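Local atomic coordinates of HydG protein (Carboxydothermus hydrogenoformans, PDB entry 4RTB), a protein that binds a [4Fe-4S] cluster and S-adenosylmethionine and, as a radical SAM maturase of [FeFe]-hydrogenase, makes carbon monoxide and cyanide. Residues A[99-107]-A[345-355]. Numbering follows the deposited sequence.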
ATOM      1  N   PHE A  99       9.276  -2.919  -0.882  1.00 69.91           N
ATOM      2  CA  PHE A  99       9.634  -2.415   0.435  1.00 64.30           C
ATOM      3  C   PHE A  99       9.464  -3.510   1.476  1.00 65.57           C
ATOM      4  O   PHE A  99       8.802  -4.520   1.230  1.00 61.86           O
ATOM      5  CB  PHE A  99       8.781  -1.200   0.805  1.00 69.54           C
ATOM      6  CG  PHE A  99       7.356  -1.540   1.146  1.00 70.96           C
ATOM      7  CD1 PHE A  99       6.415  -1.714   0.144  1.00 72.84           C
ATOM      8  CD2 PHE A  99       6.955  -1.678   2.468  1.00 63.15           C
ATOM      9  CE1 PHE A  99       5.102  -2.027   0.453  1.00 73.14           C
ATOM     10  CE2 PHE A  99       5.645  -1.990   2.781  1.00 63.46           C
ATOM     11  CZ  PHE A  99       4.718  -2.165   1.773  1.00 69.01           C
ATOM     12  N   ALA A 100      10.063  -3.300   2.643  1.00 70.57           N
ATOM     13  CA  ALA A 100       9.924  -4.230   3.754  1.00 71.72           C
ATOM     14  C   ALA A 100       9.405  -3.504   4.990  1.00 77.38           C
ATOM     15  O   ALA A 100       9.911  -2.439   5.356  1.00 78.40           O
ATOM     16  CB  ALA A 100      11.248  -4.909   4.050  1.00 65.68           C
ATOM     17  N   PRO A 101       8.376  -4.072   5.632  1.00 80.77           N
ATOM     18  CA  PRO A 101       7.820  -3.492   6.856  1.00 79.04           C
ATOM     19  C   PRO A 101       8.658  -3.837   8.079  1.00 74.20           C
ATOM     20  O   PRO A 101       8.993  -5.000   8.296  1.00 76.76           O
ATOM     21  CB  PRO A 101       6.432  -4.128   6.945  1.00 78.84           C
ATOM     22  CG  PRO A 101       6.581  -5.435   6.251  1.00 77.06           C
ATOM     23  CD  PRO A 101       7.599  -5.234   5.165  1.00 80.73           C
ATOM     24  N   LEU A 102       9.007  -2.825   8.864  1.00 74.09           N
ATOM     25  CA  LEU A 102       9.712  -3.060  10.114  1.00 74.40           C
ATOM     26  C   LEU A 102       8.779  -2.800  11.289  1.00 67.71           C
ATOM     27  O   LEU A 102       8.398  -1.660  11.563  1.00 66.37           O
ATOM     28  CB  LEU A 102      10.965  -2.187  10.213  1.00 71.86           C
ATOM     29  CG  LEU A 102      11.776  -2.299  11.506  1.00 72.60           C
ATOM     30  CD1 LEU A 102      11.960  -3.753  11.920  1.00 72.06           C
ATOM     31  CD2 LEU A 102      13.125  -1.615  11.343  1.00 77.07           C
ATOM     32  N   TYR A 103       8.397  -3.876  11.964  1.00 67.91           N
ATOM     33  CA  TYR A 103       7.568  -3.776  13.152  1.00 75.44           C
ATOM     34  C   TYR A 103       8.431  -3.381  14.340  1.00 77.78           C
ATOM     35  O   TYR A 103       9.328  -4.124  14.735  1.00 79.60           O
ATOM     36  CB  TYR A 103       6.847  -5.099  13.416  1.00 75.81           C
ATOM     37  CG  TYR A 103       5.667  -5.331  12.501  1.00 78.57           C
ATOM     38  CD1 TYR A 103       5.850  -5.644  11.160  1.00 78.20           C
ATOM     39  CD2 TYR A 103       4.368  -5.239  12.980  1.00 81.43           C
ATOM     40  CE1 TYR A 103       4.771  -5.846  10.320  1.00 75.27           C
ATOM     41  CE2 TYR A 103       3.284  -5.448  12.150  1.00 81.45           C
ATOM     42  CZ  TYR A 103       3.491  -5.751  10.822  1.00 81.38           C
ATOM     43  OH  TYR A 103       2.413  -5.959   9.993  1.00 94.34           O
ATOM     44  N   LEU A 104       8.173  -2.204  14.900  1.00 70.89           N
ATOM     45  CA  LEU A 104       8.973  -1.723  16.020  1.00 74.82           C
ATOM     46  C   LEU A 104       8.388  -2.157  17.357  1.00 79.23           C
ATOM     47  O   LEU A 104       9.115  -2.314  18.337  1.00 82.14           O
ATOM     48  CB  LEU A 104       9.105  -0.199  15.978  1.00 75.14           C
ATOM     49  CG  LEU A 104      10.033   0.374  14.906  1.00 73.21           C
ATOM     50  CD1 LEU A 104      10.135   1.888  15.033  1.00 66.47           C
ATOM     51  CD2 LEU A 104      11.405  -0.269  14.999  1.00 73.44           C
ATOM     52  N   SER A 105       7.074  -2.356  17.395  1.00 80.16           N
ATOM     53  CA  SER A 105       6.404  -2.729  18.632  1.00 82.34           C
ATOM     54  C   SER A 105       5.035  -3.346  18.374  1.00 78.98           C
ATOM     55  O   SER A 105       4.304  -2.907  17.487  1.00 72.94           O
ATOM     56  CB  SER A 105       6.264  -1.508  19.543  1.00 89.01           C
ATOM     57  OG  SER A 105       5.782  -1.880  20.819  1.00 91.70           O
ATOM     58  N   ASN A 106       4.688  -4.360  19.161  1.00 83.40           N
ATOM     59  CA  ASN A 106       3.415  -5.053  18.996  1.00 86.88           C
ATOM     60  C   ASN A 106       2.485  -4.860  20.191  1.00 89.56           C
ATOM     61  O   ASN A 106       1.501  -5.584  20.345  1.00 91.30           O
ATOM     62  CB  ASN A 106       3.654  -6.545  18.756  1.00 91.10           C
ATOM     63  CG  ASN A 106       4.402  -7.205  19.895  1.00 96.83           C
ATOM     64  OD1 ASN A 106       5.041  -6.536  20.707  1.00 97.90           O
ATOM     65  ND2 ASN A 106       4.334  -8.529  19.955  1.00 99.15           N
ATOM     66  N   ILE A 107       2.804  -3.886  21.037  1.00 88.08           N
ATOM     67  CA  ILE A 107       1.927  -3.524  22.144  1.00 90.29           C
ATOM     68  C   ILE A 107       1.011  -2.383  21.702  1.00 90.25           C
ATOM     69  O   ILE A 107       1.428  -1.511  20.934  1.00 84.96           O
ATOM     70  CB  ILE A 107       2.732  -3.115  23.406  1.00 99.60           C
ATOM     71  CG1 ILE A 107       1.796  -2.750  24.558  1.00104.04           C
ATOM     72  CG2 ILE A 107       3.672  -1.965  23.104  1.00 98.33           C
ATOM     73  CD1 ILE A 107       2.500  -2.139  25.751  1.00112.46           C
ATOM     74  N   SER A 345       5.081  -5.631  -0.659  1.00 83.39           N
ATOM     75  CA  SER A 345       5.895  -6.061   0.470  1.00 88.16           C
ATOM     76  C   SER A 345       6.530  -7.413   0.164  1.00 92.88           C
ATOM     77  O   SER A 345       5.832  -8.418   0.028  1.00101.67           O
ATOM     78  CB  SER A 345       5.056  -6.144   1.745  1.00 89.54           C
ATOM     79  OG  SER A 345       4.123  -7.207   1.669  1.00 92.61           O
ATOM     80  N   ALA A 346       7.853  -7.431   0.051  1.00 84.09           N
ATOM     81  CA  ALA A 346       8.565  -8.656  -0.272  1.00 74.61           C
ATOM     82  C   ALA A 346       9.450  -9.099   0.882  1.00 76.95           C
ATOM     83  O   ALA A 346      10.100  -8.276   1.527  1.00 82.58           O
ATOM     84  CB  ALA A 346       9.394  -8.470  -1.526  1.00 77.22           C
ATOM     85  N   ALA A 347       9.468 -10.405   1.132  1.00 81.31           N
ATOM     86  CA  ALA A 347      10.269 -10.993   2.206  1.00 80.83           C
ATOM     87  C   ALA A 347       9.925 -10.362   3.554  1.00 83.85           C
ATOM     88  O   ALA A 347      10.765 -10.282   4.454  1.00 83.44           O
ATOM     89  CB  ALA A 347      11.749 -10.845   1.913  1.00 77.80           C
ATOM     90  N   SER A 348       8.669  -9.947   3.688  1.00 85.20           N
ATOM     91  CA  SER A 348       8.202  -9.192   4.851  1.00 82.62           C
ATOM     92  C   SER A 348       8.199 -10.014   6.147  1.00 82.27           C
ATOM     93  O   SER A 348       7.790 -11.183   6.154  1.00 74.80           O
ATOM     94  CB  SER A 348       6.797  -8.655   4.589  1.00 87.93           C
ATOM     95  OG  SER A 348       5.841  -9.692   4.532  1.00 98.02           O
ATOM     96  N   ARG A 349       8.667  -9.410   7.238  1.00 90.97           N
ATOM     97  CA  ARG A 349       8.479 -10.010   8.554  1.00 94.86           C
ATOM     98  C   ARG A 349       7.401  -9.191   9.263  1.00 90.09           C
ATOM     99  O   ARG A 349       7.496  -7.962   9.359  1.00 95.23           O
ATOM    100  CB  ARG A 349       9.754 -10.016   9.392  1.00 96.48           C
ATOM    101  CG  ARG A 349      10.923 -10.712   8.747  1.00 96.81           C
ATOM    102  CD  ARG A 349      10.606 -12.129   8.355  1.00 98.61           C
ATOM    103  NE  ARG A 349      11.756 -12.814   7.788  1.00103.89           N
ATOM    104  CZ  ARG A 349      12.243 -13.943   8.279  1.00108.21           C
ATOM    105  NH1 ARG A 349      11.681 -14.498   9.350  1.00112.38           N
ATOM    106  NH2 ARG A 349      13.285 -14.514   7.696  1.00106.23           N
ATOM    107  N   THR A 350       6.404  -9.863   9.817  1.00 84.09           N
ATOM    108  CA  THR A 350       5.254  -9.180  10.380  1.00 90.61           C
ATOM    109  C   THR A 350       5.334  -9.183  11.896  1.00100.14           C
ATOM    110  O   THR A 350       4.351  -8.906  12.580  1.00106.78           O
ATOM    111  CB  THR A 350       3.943  -9.837   9.926  1.00 97.71           C
ATOM    112  OG1 THR A 350       3.637 -10.938  10.785  1.00101.62           O
ATOM    113  CG2 THR A 350       4.046 -10.318   8.487  1.00103.45           C
ATOM    114  N   GLY A 351       6.527  -9.465  12.409  1.00 98.70           N
ATOM    115  CA  GLY A 351       6.764  -9.446  13.839  1.00 96.23           C
ATOM    116  C   GLY A 351       8.030  -8.688  14.183  1.00 95.77           C
ATOM    117  O   GLY A 351       9.010  -8.746  13.441  1.00 91.85           O
ATOM    118  N   PRO A 352       8.020  -7.972  15.318  1.00101.30           N
ATOM    119  CA  PRO A 352       9.181  -7.172  15.730  1.00100.09           C
ATOM    120  C   PRO A 352      10.393  -8.017  16.136  1.00 96.67           C
ATOM    121  O   PRO A 352      10.262  -8.933  16.949  1.00101.14           O
ATOM    122  CB  PRO A 352       8.648  -6.374  16.929  1.00103.98           C
ATOM    123  CG  PRO A 352       7.496  -7.162  17.438  1.00105.50           C
ATOM    124  CD  PRO A 352       6.885  -7.833  16.248  1.00103.68           C
ATOM    125  N   GLY A 353      11.554  -7.710  15.558  1.00 94.21           N
ATOM    126  CA  GLY A 353      12.806  -8.346  15.934  1.00100.50           C
ATOM    127  C   GLY A 353      13.127  -9.662  15.244  1.00102.60           C
ATOM    128  O   GLY A 353      13.974 -10.424  15.713  1.00103.32           O
ATOM    129  N   GLU A 354      12.473  -9.928  14.118  1.00102.35           N
ATOM    130  CA  GLU A 354      12.589 -11.234  13.478  1.00105.99           C
ATOM    131  C   GLU A 354      13.513 -11.270  12.261  1.00107.08           C
ATOM    132  O   GLU A 354      13.980 -12.342  11.876  1.00107.49           O
ATOM    133  CB  GLU A 354      11.205 -11.732  13.077  1.00106.58           C
ATOM    134  CG  GLU A 354      10.272 -11.944  14.247  1.00112.63           C
ATOM    135  CD  GLU A 354       8.948 -12.507  13.808  1.00118.26           C
ATOM    136  OE1 GLU A 354       8.763 -12.669  12.585  1.00116.55           O
ATOM    137  OE2 GLU A 354       8.095 -12.790  14.674  1.00126.23           O
ATOM    138  N   TYR A 355      13.771 -10.113  11.658  1.00104.94           N
ATOM    139  CA  TYR A 355      14.659 -10.040  10.498  1.00100.71           C
ATOM    140  C   TYR A 355      16.050 -10.582  10.825  1.00108.46           C
ATOM    141  O   TYR A 355      16.731 -11.130   9.960  1.00109.67           O
ATOM    142  CB  TYR A 355      14.764  -8.602   9.980  1.00 94.05           C
ATOM    143  CG  TYR A 355      13.563  -8.155   9.172  1.00 92.19           C
ATOM    144  CD1 TYR A 355      13.440  -8.489   7.827  1.00 87.88           C
ATOM    145  CD2 TYR A 355      12.556  -7.395   9.751  1.00 90.53           C
ATOM    146  CE1 TYR A 355      12.344  -8.080   7.085  1.00 85.82           C
ATOM    147  CE2 TYR A 355      11.458  -6.982   9.017  1.00 90.54           C
ATOM    148  CZ  TYR A 355      11.356  -7.329   7.687  1.00 86.78           C
ATOM    149  OH  TYR A 355      10.262  -6.918   6.957  1.00 84.45           O
TER
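The phenol oxygen of Tyr355 is gripped by two bonds: OH donates to Pro101 O at 2.7 Å, and Arg349 N donates to Tyr355 OH at 3.0 Å, almost straight (175°), linking strand carbonyl to loop amide. Pro101 O lies at the ring edge, near its plane, whereas the hydroxyl sits 34° out of the carbonyl plane. Arg349 CG covers one face of the Tyr355 ring, and the proline ring crosses the tyrosine at about a right angle, its CD also resting on Ser348 CB.

Tyr103 lays its ring against the backbone of 349-351, with Thr350 O 3.5 Å above the ring plane and over its centre. Its CG stands anti to the carbonyl carbon (chi1 -77°), which sets the ring alongside Thr350, both side chains pointing the same way. Tyr103 OH is hydrogen-bonded to Gln366 OE1, and the backbone N of Gln366, a residue that binds S-adenosylmethionine, to Thr350 OG1, tying this pair to the cofactor pocket. Pro352 CA makes a CH...O contact of 3.2 Å with Tyr103 O, and Pro352 CG touches Asn106 CG, the side chains crossing at about a right angle.

At the other end, Ala346 N donates to Phe99 O at 3.3 Å beside the parallel bridge of Phe99 with Ser345, where the chain leaves strand 343-345. Here the first and eighth strands, 95-105 and 343-345, meet to close the (beta/alpha)8 barrel; strand 148-153 flanks 95-105 on its other side, with helix 131-144 against Ala100, Leu102 and Tyr355 and helix 375-384 against Ala346.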